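Hemolysin activator protein CdiB (Acinetobacter baumannii ACICU, PDB 6WIL) probably carries a contact-dependent growth inhibition toxin across the outer membrane, as a two-partner secretion transporter of the Omp85 superfamily. Local coordinates at residues Glu110-Lys114 with Gly115-Ser119; Gln126-His130 with Gly131-Leu135; Leu277-Tyr281 with Tyr282-Phe286; Arg524-Asn528 with Ser529-Asp533; Leu540-Pro543 with Asp544-Lys548. All coordinates share one frame; numbering follows the deposited sequence.

Interaction 1 of 5, residues Glu110-Lys114 with Gly115-Ser119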
# COMPACT_ATOMS: atom_id res chain seq x y z
N GLU A 110 14.55 -20.17 15.94
CA GLU A 110 15.05 -19.77 14.63
C GLU A 110 14.22 -20.38 13.52
O GLU A 110 14.02 -19.77 12.46
CB GLU A 110 16.52 -20.17 14.49
CG GLU A 110 17.24 -19.41 13.41
CD GLU A 110 17.10 -17.91 13.58
OE1 GLU A 110 17.45 -17.40 14.67
OE2 GLU A 110 16.62 -17.25 12.64
N LEU A 111 13.72 -21.60 13.74
CA LEU A 111 12.82 -22.23 12.77
C LEU A 111 11.54 -21.43 12.62
O LEU A 111 11.07 -21.17 11.51
CB LEU A 111 12.53 -23.67 13.21
CG LEU A 111 12.12 -24.68 12.13
CD1 LEU A 111 13.21 -24.80 11.09
CD2 LEU A 111 11.83 -26.03 12.77
N LEU A 112 10.95 -21.02 13.75
CA LEU A 112 9.75 -20.19 13.71
C LEU A 112 10.05 -18.80 13.16
O LEU A 112 9.18 -18.17 12.56
CB LEU A 112 9.14 -20.08 15.11
CG LEU A 112 8.76 -21.41 15.76
CD1 LEU A 112 8.18 -21.18 17.16
CD2 LEU A 112 7.77 -22.17 14.89
N LYS A 113 11.27 -18.30 13.37
CA LYS A 113 11.66 -17.00 12.83
C LYS A 113 11.50 -16.97 11.32
O LYS A 113 11.03 -15.97 10.75
CB LYS A 113 13.10 -16.66 13.22
CG LYS A 113 13.24 -15.59 14.27
CD LYS A 113 14.70 -15.18 14.42
CE LYS A 113 14.90 -14.20 15.56
NZ LYS A 113 16.30 -14.25 16.07
N LYS A 114 11.89 -18.04 10.64
CA LYS A 114 11.78 -18.12 9.19
C LYS A 114 10.41 -18.60 8.73
O LYS A 114 10.18 -18.67 7.51
CB LYS A 114 12.88 -19.03 8.63
CG LYS A 114 14.13 -18.28 8.17
CD LYS A 114 14.76 -17.47 9.29
CE LYS A 114 15.87 -16.57 8.77
NZ LYS A 114 16.90 -17.34 8.02
N GLY A 115 9.51 -18.94 9.65
CA GLY A 115 8.13 -19.21 9.31
C GLY A 115 7.70 -20.67 9.27
O GLY A 115 6.55 -20.94 8.90
N PHE A 116 8.56 -21.61 9.65
CA PHE A 116 8.21 -23.03 9.57
C PHE A 116 7.51 -23.45 10.86
O PHE A 116 8.09 -24.07 11.76
CB PHE A 116 9.45 -23.87 9.28
CG PHE A 116 10.19 -23.44 8.03
CD1 PHE A 116 9.84 -23.95 6.79
CD2 PHE A 116 11.22 -22.51 8.11
CE1 PHE A 116 10.52 -23.56 5.65
CE2 PHE A 116 11.90 -22.11 6.97
CZ PHE A 116 11.54 -22.63 5.74
N ILE A 117 6.23 -23.09 10.94
CA ILE A 117 5.48 -23.23 12.19
C ILE A 117 5.06 -24.66 12.49
O ILE A 117 4.69 -24.95 13.63
CB ILE A 117 4.23 -22.34 12.16
CG1 ILE A 117 3.49 -22.51 10.83
CG2 ILE A 117 4.60 -20.88 12.41
CD1 ILE A 117 2.17 -21.79 10.76
N THR A 118 5.10 -25.57 11.51
CA THR A 118 4.74 -26.96 11.74
C THR A 118 5.94 -27.89 11.67
O THR A 118 5.77 -29.12 11.68
CB THR A 118 3.68 -27.41 10.73
OG1 THR A 118 4.23 -27.38 9.41
CG2 THR A 118 2.46 -26.50 10.80
N SER A 119 7.15 -27.35 11.58
CA SER A 119 8.37 -28.13 11.64
C SER A 119 8.92 -28.12 13.06
O SER A 119 8.59 -27.25 13.87
CB SER A 119 9.40 -27.60 10.65
OG SER A 119 9.05 -27.95 9.32

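Interaction 2 of 5, residues Gln126-His130 with Gly131-Leu135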
# COMPACT_ATOMS: atom_id res chain seq x y z
N GLN A 126 22.29 -40.23 20.08
CA GLN A 126 23.17 -41.40 20.10
C GLN A 126 24.62 -41.01 19.85
O GLN A 126 25.54 -41.52 20.51
CB GLN A 126 22.71 -42.42 19.07
CG GLN A 126 23.64 -43.62 18.91
CD GLN A 126 23.72 -44.46 20.17
OE1 GLN A 126 22.80 -44.46 20.99
NE2 GLN A 126 24.82 -45.19 20.32
N ASP A 127 24.86 -40.10 18.91
CA ASP A 127 26.21 -39.73 18.52
C ASP A 127 26.88 -38.81 19.52
O ASP A 127 28.07 -38.50 19.36
CB ASP A 127 26.20 -39.08 17.14
CG ASP A 127 25.39 -39.87 16.14
OD1 ASP A 127 24.15 -39.71 16.11
OD2 ASP A 127 26.00 -40.67 15.39
N LEU A 128 26.16 -38.34 20.55
CA LEU A 128 26.81 -37.60 21.62
C LEU A 128 27.83 -38.46 22.37
O LEU A 128 28.69 -37.91 23.06
CB LEU A 128 25.76 -37.05 22.59
CG LEU A 128 25.12 -35.73 22.16
CD1 LEU A 128 24.09 -35.27 23.18
CD2 LEU A 128 26.19 -34.66 21.95
N ASN A 129 27.76 -39.78 22.23
CA ASN A 129 28.81 -40.65 22.75
C ASN A 129 30.17 -40.33 22.15
O ASN A 129 31.19 -40.63 22.77
CB ASN A 129 28.47 -42.11 22.50
CG ASN A 129 27.42 -42.64 23.45
OD1 ASN A 129 27.69 -42.85 24.63
ND2 ASN A 129 26.21 -42.85 22.94
N HIS A 130 30.21 -39.73 20.96
CA HIS A 130 31.45 -39.35 20.31
C HIS A 130 31.62 -37.84 20.22
O HIS A 130 32.37 -37.35 19.37
CB HIS A 130 31.54 -39.99 18.93
CG HIS A 130 31.08 -41.41 18.88
ND1 HIS A 130 31.94 -42.48 19.02
CD2 HIS A 130 29.84 -41.95 18.71
CE1 HIS A 130 31.25 -43.61 18.94
NE2 HIS A 130 29.98 -43.31 18.76
N GLY A 131 30.93 -37.08 21.08
CA GLY A 131 31.01 -35.64 21.05
C GLY A 131 30.34 -34.97 19.87
O GLY A 131 30.59 -33.78 19.62
N ASN A 132 29.49 -35.68 19.13
CA ASN A 132 28.82 -35.12 17.95
C ASN A 132 27.40 -34.73 18.31
O ASN A 132 26.55 -35.60 18.58
CB ASN A 132 28.84 -36.13 16.80
CG ASN A 132 30.23 -36.35 16.24
OD1 ASN A 132 31.19 -35.73 16.69
ND2 ASN A 132 30.34 -37.24 15.26
N LEU A 133 27.12 -33.43 18.31
CA LEU A 133 25.75 -32.95 18.45
C LEU A 133 25.09 -33.00 17.08
O LEU A 133 25.41 -32.19 16.20
CB LEU A 133 25.71 -31.54 19.03
CG LEU A 133 24.29 -31.00 19.17
CD1 LEU A 133 23.47 -31.89 20.08
CD2 LEU A 133 24.30 -29.57 19.69
N ASN A 134 24.17 -33.94 16.89
CA ASN A 134 23.52 -34.15 15.60
C ASN A 134 22.06 -33.75 15.72
O ASN A 134 21.28 -34.40 16.42
CB ASN A 134 23.68 -35.60 15.15
CG ASN A 134 25.08 -35.89 14.64
OD1 ASN A 134 25.83 -34.98 14.31
ND2 ASN A 134 25.42 -37.17 14.55
N LEU A 135 21.69 -32.68 15.03
CA LEU A 135 20.32 -32.19 15.01
C LEU A 135 19.60 -32.72 13.78
O LEU A 135 20.20 -33.00 12.74
CB LEU A 135 20.28 -30.67 15.01
CG LEU A 135 20.70 -29.99 16.31
CD1 LEU A 135 20.52 -28.49 16.19
CD2 LEU A 135 19.90 -30.54 17.47

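Interaction 3 of 5, residues Leu277-Tyr281 with Tyr282-Phe286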
# COMPACT_ATOMS: atom_id res chain seq x y z
N LEU A 277 -5.19 -8.37 -10.46
CA LEU A 277 -5.28 -9.76 -10.03
C LEU A 277 -3.94 -10.20 -9.45
O LEU A 277 -2.88 -9.80 -9.96
CB LEU A 277 -5.69 -10.69 -11.17
CG LEU A 277 -4.64 -11.22 -12.15
CD1 LEU A 277 -5.25 -12.31 -13.03
CD2 LEU A 277 -4.07 -10.11 -13.01
N PRO A 278 -3.95 -11.00 -8.38
CA PRO A 278 -2.69 -11.49 -7.80
C PRO A 278 -2.28 -12.84 -8.36
O PRO A 278 -3.10 -13.67 -8.74
CB PRO A 278 -3.04 -11.60 -6.31
CG PRO A 278 -4.48 -12.02 -6.33
CD PRO A 278 -5.11 -11.33 -7.53
N VAL A 279 -0.97 -13.05 -8.40
CA VAL A 279 -0.40 -14.37 -8.68
C VAL A 279 0.63 -14.71 -7.61
O VAL A 279 1.83 -14.45 -7.78
CB VAL A 279 0.22 -14.43 -10.09
CG1 VAL A 279 0.55 -15.87 -10.46
CG2 VAL A 279 -0.71 -13.81 -11.13
N GLY A 280 0.16 -15.29 -6.51
CA GLY A 280 1.05 -15.60 -5.42
C GLY A 280 1.66 -14.35 -4.81
O GLY A 280 0.94 -13.44 -4.37
N TYR A 281 2.99 -14.29 -4.80
CA TYR A 281 3.69 -13.09 -4.34
C TYR A 281 3.65 -11.95 -5.35
O TYR A 281 3.98 -10.82 -4.98
CB TYR A 281 5.15 -13.42 -4.00
CG TYR A 281 5.36 -14.09 -2.67
CD1 TYR A 281 5.08 -13.42 -1.48
CD2 TYR A 281 5.86 -15.39 -2.59
CE1 TYR A 281 5.27 -14.02 -0.26
CE2 TYR A 281 6.06 -16.00 -1.37
CZ TYR A 281 5.76 -15.31 -0.21
OH TYR A 281 5.96 -15.93 1.01
N TYR A 282 3.25 -12.22 -6.59
CA TYR A 282 3.20 -11.18 -7.60
C TYR A 282 1.86 -10.47 -7.57
O TYR A 282 0.88 -10.94 -6.97
CB TYR A 282 3.44 -11.78 -8.99
CG TYR A 282 4.87 -12.21 -9.21
CD1 TYR A 282 5.30 -13.46 -8.79
CD2 TYR A 282 5.78 -11.37 -9.83
CE1 TYR A 282 6.61 -13.86 -8.97
CE2 TYR A 282 7.10 -11.77 -10.02
CZ TYR A 282 7.50 -13.01 -9.59
OH TYR A 282 8.81 -13.40 -9.78
N ASP A 283 1.82 -9.31 -8.22
CA ASP A 283 0.59 -8.56 -8.39
C ASP A 283 0.62 -7.91 -9.76
O ASP A 283 1.61 -7.28 -10.13
CB ASP A 283 0.43 -7.49 -7.29
CG ASP A 283 -1.03 -7.25 -6.92
OD1 ASP A 283 -1.91 -7.97 -7.44
OD2 ASP A 283 -1.30 -6.34 -6.10
N LEU A 284 -0.46 -8.08 -10.52
CA LEU A 284 -0.57 -7.53 -11.87
C LEU A 284 -1.72 -6.54 -11.91
O LEU A 284 -2.81 -6.83 -11.40
CB LEU A 284 -0.80 -8.62 -12.92
CG LEU A 284 0.34 -9.58 -13.27
CD1 LEU A 284 0.62 -10.55 -12.14
CD2 LEU A 284 -0.00 -10.33 -14.55
N GLY A 285 -1.49 -5.39 -12.50
CA GLY A 285 -2.52 -4.38 -12.60
C GLY A 285 -2.42 -3.62 -13.91
O GLY A 285 -1.34 -3.48 -14.48
N PHE A 286 -3.57 -3.16 -14.38
CA PHE A 286 -3.57 -2.22 -15.49
C PHE A 286 -4.70 -1.23 -15.28
O PHE A 286 -5.73 -1.56 -14.69
CB PHE A 286 -3.65 -2.93 -16.86
CG PHE A 286 -5.04 -3.30 -17.29
CD1 PHE A 286 -5.88 -2.37 -17.89
CD2 PHE A 286 -5.49 -4.61 -17.16
CE1 PHE A 286 -7.15 -2.72 -18.30
CE2 PHE A 286 -6.76 -4.97 -17.58
CZ PHE A 286 -7.59 -4.02 -18.15

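Interaction 4 of 5, residues Arg524-Asn528 with Ser529-Asp533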
# COMPACT_ATOMS: atom_id res chain seq x y z
N ARG A 524 -16.86 14.18 10.46
CA ARG A 524 -17.23 13.09 9.56
C ARG A 524 -18.19 12.16 10.29
O ARG A 524 -18.05 11.93 11.49
CB ARG A 524 -16.01 12.29 9.10
CG ARG A 524 -14.88 13.11 8.51
CD ARG A 524 -13.56 12.37 8.67
NE ARG A 524 -12.45 13.07 8.03
CZ ARG A 524 -11.18 12.92 8.38
NH1 ARG A 524 -10.86 12.11 9.39
NH2 ARG A 524 -10.23 13.59 7.75
N THR A 525 -19.16 11.62 9.55
CA THR A 525 -20.14 10.73 10.15
C THR A 525 -20.64 9.71 9.13
O THR A 525 -20.65 9.98 7.92
CB THR A 525 -21.33 11.51 10.74
OG1 THR A 525 -22.24 10.61 11.37
CG2 THR A 525 -22.05 12.29 9.65
N TYR A 526 -21.04 8.55 9.63
CA TYR A 526 -21.54 7.45 8.81
C TYR A 526 -22.90 7.02 9.34
O TYR A 526 -23.01 6.56 10.48
CB TYR A 526 -20.56 6.27 8.82
CG TYR A 526 -20.88 5.16 7.83
CD1 TYR A 526 -21.75 4.13 8.18
CD2 TYR A 526 -20.31 5.14 6.56
CE1 TYR A 526 -22.04 3.11 7.28
CE2 TYR A 526 -20.60 4.12 5.66
CZ TYR A 526 -21.46 3.12 6.03
OH TYR A 526 -21.75 2.10 5.14
N GLN A 527 -23.94 7.17 8.52
CA GLN A 527 -25.31 6.83 8.92
C GLN A 527 -25.86 5.80 7.95
O GLN A 527 -26.52 6.15 6.97
CB GLN A 527 -26.20 8.07 8.97
CG GLN A 527 -25.60 9.29 9.67
CD GLN A 527 -25.73 9.26 11.19
OE1 GLN A 527 -26.25 8.30 11.77
NE2 GLN A 527 -25.24 10.30 11.84
N ASN A 528 -25.59 4.52 8.22
CA ASN A 528 -26.23 3.41 7.51
C ASN A 528 -26.07 3.56 5.99
O ASN A 528 -27.03 3.80 5.27
CB ASN A 528 -27.70 3.31 7.93
CG ASN A 528 -27.86 3.16 9.43
OD1 ASN A 528 -27.06 3.65 10.22
ND2 ASN A 528 -28.91 2.45 9.83
N SER A 529 -24.82 3.42 5.55
CA SER A 529 -24.40 3.53 4.14
C SER A 529 -24.46 4.98 3.65
O SER A 529 -24.58 5.24 2.46
CB SER A 529 -25.21 2.64 3.22
OG SER A 529 -26.48 3.20 2.92
N PHE A 530 -24.36 5.96 4.55
CA PHE A 530 -24.24 7.36 4.13
C PHE A 530 -23.10 8.03 4.88
O PHE A 530 -23.05 7.97 6.11
CB PHE A 530 -25.55 8.13 4.35
CG PHE A 530 -26.44 8.23 3.11
CD1 PHE A 530 -26.03 8.86 1.95
CD2 PHE A 530 -27.74 7.73 3.16
CE1 PHE A 530 -26.88 8.98 0.83
CE2 PHE A 530 -28.59 7.83 2.05
CZ PHE A 530 -28.17 8.45 0.89
N TYR A 531 -22.19 8.64 4.13
CA TYR A 531 -20.98 9.21 4.68
C TYR A 531 -20.89 10.70 4.37
O TYR A 531 -20.98 11.09 3.21
CB TYR A 531 -19.74 8.49 4.16
CG TYR A 531 -18.46 9.05 4.70
CD1 TYR A 531 -18.18 8.98 6.06
CD2 TYR A 531 -17.54 9.67 3.87
CE1 TYR A 531 -17.00 9.50 6.57
CE2 TYR A 531 -16.37 10.19 4.37
CZ TYR A 531 -16.10 10.10 5.72
OH TYR A 531 -14.93 10.62 6.22
N LEU A 532 -20.72 11.50 5.41
CA LEU A 532 -20.61 12.95 5.30
C LEU A 532 -19.23 13.37 5.76
O LEU A 532 -18.69 12.84 6.74
CB LEU A 532 -21.70 13.64 6.13
CG LEU A 532 -22.03 15.10 5.83
CD1 LEU A 532 -23.47 15.40 6.22
CD2 LEU A 532 -21.09 16.05 6.55
N ASP A 533 -18.65 14.34 5.05
CA ASP A 533 -17.37 14.93 5.44
C ASP A 533 -17.45 16.42 5.15
O ASP A 533 -17.49 16.83 3.98
CB ASP A 533 -16.20 14.29 4.68
CG ASP A 533 -14.85 14.63 5.29
OD1 ASP A 533 -14.71 15.69 5.93
OD2 ASP A 533 -13.91 13.82 5.14

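Interaction 5 of 5, residues Leu540-Pro543 with Asp544-Lys548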
# COMPACT_ATOMS: atom_id res chain seq x y z
N LEU A 540 -3.10 30.00 6.69
CA LEU A 540 -2.43 30.68 7.79
C LEU A 540 -1.23 31.50 7.32
O LEU A 540 -1.15 32.70 7.59
CB LEU A 540 -2.00 29.66 8.85
CG LEU A 540 -3.15 28.91 9.51
CD1 LEU A 540 -2.64 27.98 10.59
CD2 LEU A 540 -4.17 29.88 10.08
N ILE A 541 -0.29 30.87 6.62
CA ILE A 541 0.88 31.55 6.08
C ILE A 541 0.93 31.31 4.58
O ILE A 541 0.87 30.16 4.13
CB ILE A 541 2.18 31.07 6.75
CG1 ILE A 541 2.25 31.58 8.19
CG2 ILE A 541 3.40 31.54 5.95
CD1 ILE A 541 2.05 33.08 8.31
N ALA A 542 1.04 32.39 3.81
CA ALA A 542 1.10 32.30 2.36
C ALA A 542 1.77 33.55 1.83
O ALA A 542 1.76 34.59 2.50
CB ALA A 542 -0.31 32.15 1.76
N PRO A 543 2.37 33.49 0.64
CA PRO A 543 2.86 34.71 -0.00
C PRO A 543 1.72 35.67 -0.26
O PRO A 543 0.54 35.32 -0.21
CB PRO A 543 3.48 34.20 -1.31
CG PRO A 543 3.76 32.76 -1.06
CD PRO A 543 2.70 32.28 -0.13
N ASP A 544 2.09 36.92 -0.55
CA ASP A 544 1.09 37.97 -0.75
C ASP A 544 0.17 37.65 -1.92
O ASP A 544 -1.01 38.05 -1.91
CB ASP A 544 1.78 39.31 -0.97
CG ASP A 544 2.30 39.91 0.33
OD1 ASP A 544 1.48 40.29 1.18
OD2 ASP A 544 3.54 39.99 0.49
N SER A 545 0.66 36.92 -2.93
CA SER A 545 -0.15 36.60 -4.09
C SER A 545 -1.21 35.54 -3.81
O SER A 545 -2.01 35.25 -4.71
CB SER A 545 0.75 36.14 -5.24
OG SER A 545 1.44 34.95 -4.91
N ILE A 546 -1.24 34.96 -2.62
CA ILE A 546 -2.24 33.97 -2.23
C ILE A 546 -3.19 34.61 -1.23
O ILE A 546 -2.76 35.34 -0.32
CB ILE A 546 -1.59 32.70 -1.64
CG1 ILE A 546 -0.63 32.06 -2.65
CG2 ILE A 546 -2.66 31.71 -1.23
CD1 ILE A 546 -1.31 31.15 -3.66
N LYS A 547 -4.48 34.32 -1.38
CA LYS A 547 -5.52 35.09 -0.70
C LYS A 547 -5.50 34.89 0.82
O LYS A 547 -5.68 35.85 1.58
CB LYS A 547 -6.89 34.72 -1.27
CG LYS A 547 -7.16 35.22 -2.67
CD LYS A 547 -8.59 34.92 -3.05
CE LYS A 547 -9.05 35.70 -4.27
NZ LYS A 547 -10.12 34.90 -4.95
N LYS A 548 -5.28 33.65 1.28
CA LYS A 548 -5.50 33.27 2.68
C LYS A 548 -6.95 33.50 3.09
O LYS A 548 -7.23 33.97 4.20
CB LYS A 548 -4.53 33.98 3.64
CG LYS A 548 -3.13 33.38 3.66
CD LYS A 548 -2.26 34.01 4.73
CE LYS A 548 -2.09 35.50 4.49
NZ LYS A 548 -1.72 35.76 3.08

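Interaction 1 of 5, residues Glu110-Lys114 with Gly115-Ser119
Leu-111 and Phe-116 meet where helix 97-113 ends, and backbone hydrogen bonds carry much of the contact. The amide of Phe-116 donates to Leu-111 O at 3.2 Å (N-H...O angle 156°), the bond across five residues that marks a Schellman motif. Gly-115 N donates to Leu-112 O at 3.0 Å from well above the carbonyl plane, and makes a weak bond to Leu-111 O as well. Gly-115 takes positive phi (104°), where a CB would collide with Lys-114 O, which accounts for glycine at this position.

Apolar contacts form the second group. CG of Leu-111 lies 4.0 Å from CB of Phe-116, and the two side chains cross at about a right angle. With CG turned anti to the backbone N (chi1 -155°), Leu-111 sends CD2 on to CB of Ser-119, 3.6 Å away. Leu-112 uses CD2 against the backbone, 3.7 Å from Ile-117 CA. Round the Phe-116 ring, Leu-111 O sits at the edge in the ring plane, while CB of Lys-114 approaches CE2 obliquely at 3.6 Å.

Outside the segments, Phe-76 meets the Phe-116 ring edge-to-face, Lys-114 makes a cation-pi contact with Phe-78, and Ser-119 OG is hydrogen-bonded to Gly-140 N. All of this lies in the ShlB-type POTRA domain.

Chemically, carbonyls of the last helical turn, which lose most of their regular helical pairing, are met by the amides of Gly-115 and Phe-116, while the apolar side chains pack beside the turn that precedes strand 120-123.

Interaction 2 of 5, residues Gln126-His130 with Gly131-Leu135
Asp-127 and Asn-134 set their side chains against each other at about a right angle, the carboxylate and amide planes 56° apart. ND2 of Asn-134 comes to 3.1 Å from CG of Asp-127, but its angle to OD1 is too poor for a hydrogen bond, so the pair is a close polar contact rather than a directed one. With CG beside its backbone N (chi1 -48°), Asp-127 brings its carboxylate to the Asn-134 amide; CB of Asp-127 itself lies 3.3 Å from ND2 of Asn-134. Alongside, CB of Asp-127 is 4.0 Å from CB of Asn-132.

Leu-128 reaches the strand by a different route. Its CA-CB bond leads away from residues 131-135, yet the CD2 branch returns to lie 3.5 Å from Asn-132 O and 4.3 Å from Leu-133 CB. Leu-100 of helix 97-113 touches both Leu-128 and Leu-133, joining this apolar patch to the helix.

Backbone hydrogen bonds hold the turn beside the strand. Asn-132 N donates to Asp-127 O at 3.2 Å (153°), and His-130 N, 2.9 Å from the same Asp-127 O, arrives from the opposite face of the carbonyl plane, so one oxygen is gripped twice. Gly-131 N donates to Leu-128 O at 3.1 Å from above that carbonyl plane. Positive phi at Gly-131 then swings the chain out of the 3-10 turn.

The arrangement, within the ShlB-type POTRA domain, is thus a 3-10 turn leading into strand 132-149, which pairs parallel with 59-62 and antiparallel with 120-123 in a mixed sheet.

Interaction 3 of 5, residues Leu277-Tyr281 with Tyr282-Phe286
Leu-277 and Leu-284 interlock on one face of a tight hairpin. CG of Leu-277 stands between its backbone N and carbonyl carbon (chi1 83°), which brings CD2 over to CB of Leu-284 at 3.6 Å. The CD1 branch of Leu-284 bulges the other way and meets CG2 of Val-279 at 3.7 Å, so the leucine fits between its direct partner Leu-277 and the diagonal neighbour Val-279. Next along this face, CB of Val-279 lies 4.3 Å from CB of Tyr-282, whose ring turns an in-plane edge to Val-279 O.

The other face carries Pro-278 and Asp-283, where the backbones draw in to 4.4 Å between CA atoms. Asp-283 folds OD1 in to 3.6 Å from CA of Pro-278, while OD2 makes a salt bridge with Arg-183.

Four backbone bonds hold the register, among them Leu-284 N to Leu-277 O at 3.0 Å (164°), close to the C=O line. A type II' turn from Val-279 to Tyr-282 reverses the chain, with Gly-280 at positive phi. Gly-280 O is hydrogen-bonded by Asn-180 and Gln-176 of helix 171-181.

The chemistry thus divides: one face mainly apolar, the other pairing Asp-283 with Arg-183, and a turn offering its carbonyl to the second POTRA domain.

Interaction 4 of 5, residues Arg524-Asn528 with Ser529-Asp533
This is a surface contact within an antiparallel beta hairpin, where strand 515-526 turns back into strand 530-541 of the barrel; the short strand axes run 4.8 Å apart at 175°. Thr-525 and Leu-532 form the hydrogen-bonded pair, with Leu-532 N donating to Thr-525 O at 2.9 Å. On their face, CG2 of Thr-525 lies 3.8 Å from CB of Leu-532.

The opposite face carries Arg-524, Tyr-526, Tyr-531 and Asp-533. Arg-524 and Asp-533 run alongside each other, and NE of Arg-524 makes a weak hydrogen-bonded salt bridge to OD2 of Asp-533 at 3.3 Å, with the carboxylate carbon at the guanidinium edge and the two planes 78° apart. Both charges have further partners: Arg-524 NH2 pairs with Glu-483, and Asp-533 OD1 is hydrogen-bonded to Tyr-496 OH. Such hairpins build the 16-stranded barrel of the Omp85 family, here with strand 550-559 next in order.

Tyr-531 also lies along Arg-524, its OH 3.3 Å from CD of Arg-524. Tyr-526 crosses Tyr-531 at about a right angle, and CD2 of Tyr-526 lies 4.2 Å from CB of Tyr-531. The CG of Tyr-526 is anti to the backbone N (chi1 -171°), which carries the ring back over the turn until its OH is 3.2 Å from CA of Ser-529. Gln-527 N closes the turn on Phe-530 O at 2.7 Å.

Interaction 5 of 5, residues Leu540-Pro543 with Asp544-Lys548
Ala-542 forms the tight centre of this contact, its CB touching both Ile-546 and Lys-548: CB of Ile-546 is 3.7 Å away and CG of Lys-548 3.6 Å. The lysine here works through its aliphatic part. Its chain is extended at chi2 (-173°), which lays CD of Lys-548 3.3 Å from Leu-540 O. Bends at chi3 and chi4 then turn NZ back towards the carbonyls of Ala-542 and Pro-543, leaving the Lys-548 ammonium 3.7 Å from Ala-542 O, beyond hydrogen-bonding distance. Lys-548 has left-handed backbone angles, and its side chain points back to residues 540-543.

Pro-543 and Ile-546 lie side by side and point the same way, though less closely, with CD of the proline to CG1 of the isoleucine at 4.2 Å. Between them runs the hydrogen bond across the contact, Ile-546 N to Pro-543 O at 3.0 Å (161°), the donor standing above the carbonyl plane. It closes a type I turn from Pro-543 to Ile-546.

The outer side is looser. Asp-544 and Ser-545 occupy the middle of the turn and are exposed, and the side chains of Ser-545 and Pro-543 meet loosely, OG of the serine to CB of the proline 4.2 Å. Lys-547 turns outward to a salt bridge with Glu-469, and Ser-545 OG makes a weak hydrogen bond to Gln-513.

Phe-466 covers Ala-542 and Ile-546 from a neighbouring loop. Before the turn in the chain, Leu-540 and Ile-541 both face Leu-517 of strand 515-526 in a classic beta bulge at the end of strand 530-541; the loop then leads to strand 550-559.

In the fold
Interactions 1 and 2 belong to the ShlB-type POTRA domain, with centres 24 Å apart and nearest atoms about 9 Å apart; helix 97-113 serves both, ending in the first and covering the second through Leu-100. Of the three barrel contacts described, interaction 3 comes closest to them: its nearest atoms come to about 8 Å from interaction 1, and both make contacts around residues 170-181. Interactions 4 and 5 share strand 530-541, one near each end, their centres 33 Å apart. Interactions 2 and 5 lie farthest from each other, 78 Å between centres and on opposite sides of the chain's centre. A sulfate lies about 4 Å from the Tyr-281 side chain in interaction 3.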